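Long-range contact in uncharacterized protein Atu2452 (Agrobacterium tumefaciens, PDB 2R8B), which is of unknown function but, as a member of the dienelactone hydrolase family with an alpha/beta-hydrolase fold, is probably a serine hydrolase: residues A[63-68]-A[89-94]. Sequence-based numbering, arbitrary orientation.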
loop_
_atom_site.group_PDB
_atom_site.type_symbol
_atom_site.label_atom_id
_atom_site.label_comp_id
_atom_site.label_asym_id
_atom_site.label_seq_id
_atom_site.Cartn_x
_atom_site.Cartn_y
_atom_site.Cartn_z
ATOM N N PRO A 63 -0.470 -11.613 10.990
ATOM C CA PRO A 63 -0.890 -10.628 9.985
ATOM C C PRO A 63 -1.035 -11.206 8.585
ATOM O O PRO A 63 -0.396 -12.213 8.259
ATOM C CB PRO A 63 0.238 -9.589 10.010
ATOM C CG PRO A 63 0.820 -9.716 11.420
ATOM C CD PRO A 63 0.733 -11.182 11.744
ATOM N N LEU A 64 -1.925 -10.577 7.819
ATOM C CA LEU A 64 -2.006 -10.639 6.374
ATOM C C LEU A 64 -1.141 -9.488 5.860
ATOM O O LEU A 64 -1.461 -8.310 6.068
ATOM C CB LEU A 64 -3.444 -10.376 5.907
ATOM C CG LEU A 64 -4.059 -11.178 4.765
ATOM C CD1 LEU A 64 -4.717 -10.245 3.829
ATOM C CD2 LEU A 64 -3.063 -12.050 4.001
ATOM N N PHE A 65 -0.037 -9.812 5.208
ATOM C CA PHE A 65 0.822 -8.765 4.733
ATOM C C PHE A 65 0.631 -8.666 3.232
ATOM O O PHE A 65 1.034 -9.565 2.500
ATOM C CB PHE A 65 2.266 -9.089 5.033
ATOM C CG PHE A 65 3.157 -7.907 4.996
ATOM C CD1 PHE A 65 2.707 -6.693 4.526
ATOM C CD2 PHE A 65 4.451 -8.001 5.432
ATOM C CE1 PHE A 65 3.539 -5.597 4.511
ATOM C CE2 PHE A 65 5.294 -6.907 5.414
ATOM C CZ PHE A 65 4.845 -5.712 4.958
ATOM N N VAL A 66 0.012 -7.594 2.757
ATOM C CA VAL A 66 -0.128 -7.413 1.315
ATOM C C VAL A 66 0.834 -6.325 0.848
ATOM O O VAL A 66 0.975 -5.307 1.520
ATOM C CB VAL A 66 -1.604 -7.196 0.886
ATOM C CG1 VAL A 66 -2.289 -6.213 1.775
ATOM C CG2 VAL A 66 -1.699 -6.765 -0.558
ATOM N N LEU A 67 1.548 -6.589 -0.252
ATOM C CA LEU A 67 2.587 -5.679 -0.752
ATOM C C LEU A 67 2.364 -5.440 -2.207
ATOM O O LEU A 67 2.170 -6.373 -2.979
ATOM C CB LEU A 67 3.987 -6.233 -0.580
ATOM C CG LEU A 67 4.433 -6.824 0.755
ATOM C CD1 LEU A 67 4.208 -8.314 0.713
ATOM C CD2 LEU A 67 5.904 -6.511 0.964
ATOM N N LEU A 68 2.441 -4.171 -2.580
ATOM C CA LEU A 68 2.012 -3.704 -3.865
ATOM C C LEU A 68 3.146 -2.953 -4.601
ATOM O O LEU A 68 3.554 -1.872 -4.187
ATOM C CB LEU A 68 0.804 -2.817 -3.605
ATOM C CG LEU A 68 -0.250 -3.549 -2.777
ATOM C CD1 LEU A 68 -1.316 -2.620 -2.261
ATOM C CD2 LEU A 68 -0.863 -4.592 -3.635
ATOM N N ALA A 89 4.103 -13.862 8.982
ATOM C CA ALA A 89 2.874 -13.273 8.496
ATOM C C ALA A 89 2.498 -14.120 7.314
ATOM O O ALA A 89 3.380 -14.727 6.698
ATOM C CB ALA A 89 3.107 -11.814 8.066
ATOM N N THR A 90 1.209 -14.194 7.006
ATOM C CA THR A 90 0.840 -14.766 5.736
ATOM C C THR A 90 1.062 -13.678 4.702
ATOM O O THR A 90 0.718 -12.529 4.939
ATOM C CB THR A 90 -0.561 -15.489 5.690
ATOM O OG1 THR A 90 -1.224 -15.125 4.474
ATOM C CG2 THR A 90 -1.465 -15.278 6.999
ATOM N N ILE A 91 1.724 -14.009 3.595
ATOM C CA ILE A 91 2.230 -12.962 2.700
ATOM C C ILE A 91 1.683 -13.030 1.319
ATOM O O ILE A 91 1.703 -14.063 0.652
ATOM C CB ILE A 91 3.760 -12.914 2.630
ATOM C CG1 ILE A 91 4.273 -12.178 3.852
ATOM C CG2 ILE A 91 4.247 -12.113 1.407
ATOM C CD1 ILE A 91 5.541 -12.740 4.345
ATOM N N LEU A 92 1.269 -11.883 0.845
ATOM C CA LEU A 92 0.475 -11.856 -0.325
ATOM C C LEU A 92 0.964 -10.759 -1.281
ATOM O O LEU A 92 1.061 -9.600 -0.915
ATOM C CB LEU A 92 -0.933 -11.640 0.178
ATOM C CG LEU A 92 -2.003 -11.861 -0.840
ATOM C CD1 LEU A 92 -3.214 -12.302 -0.094
ATOM C CD2 LEU A 92 -2.171 -10.459 -1.456
ATOM N N SER A 93 1.317 -11.115 -2.502
ATOM C CA SER A 93 1.922 -10.113 -3.380
ATOM C C SER A 93 1.462 -10.250 -4.837
ATOM O O SER A 93 1.946 -11.112 -5.575
ATOM C CB SER A 93 3.445 -10.145 -3.248
ATOM O OG SER A 93 4.061 -9.677 -4.423
ATOM N N PRO A 94 0.505 -9.398 -5.236
ATOM C CA PRO A 94 -0.114 -9.452 -6.546
ATOM C C PRO A 94 0.629 -8.618 -7.563
ATOM O O PRO A 94 1.280 -7.600 -7.197
ATOM C CB PRO A 94 -1.487 -8.823 -6.303
ATOM C CG PRO A 94 -1.329 -7.996 -5.038
ATOM C CD PRO A 94 -0.030 -8.295 -4.416
#
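Phe65 and Leu92 sit at the middle of a parallel strand pair, 64-68 beside 90-94, laced by four backbone hydrogen bonds. Thr90 N donates to Pro63 O, and Phe65 N returns an almost straight bond to Thr90 O (2.8 Å, 174° at the hydrogen); Leu92 N then reaches Phe65 O, and Leu67 N reaches Leu92 O at 3.1 Å. Leu92 O also receives the CA-H of Val66 (CA to O 3.3 Å).

Packing is dense on the face carrying Leu64, Val66, Thr90 and Leu92. With CG anti to its backbone N (chi1 -168°), Leu92 runs side by side with Val66, its CD2 3.8 Å from Val66 CG2, while its other branch, CD1, meets Leu64 CD2. Helix 117-138 covers Leu92 through Phe130 and Asn134. The two strands and helix 75-85 between them form a beta-alpha-beta unit of the alpha/beta-hydrolase sheet, in which 64-68 lies between 90-94 and 143-148. On the reverse face, toward helix 75-85, Leu67 CD1 crosses to Ile91 CG2 (3.9 Å), and Phe65 CB touches Ile91 CG1, while the Phe65 ring turns from 89-94 and takes Leu67 CG over one face, near the rim. Ser93 OG is hydrogen-bonded to Glu75 O, at the start of helix 75-85.

At the C-terminal end no N-H of Pro94 can continue the ladder; Pro94 CG lies 3.7 Å from Leu68 CD2. Leu68 also touches the presumed nucleophile elbow. Side-chain packing is looser at the opposite end, where partly exposed Pro63 has its CB 4.1 Å from Ala89 CB, although Pro63 O lies close to Ala89 and holds Thr90 N.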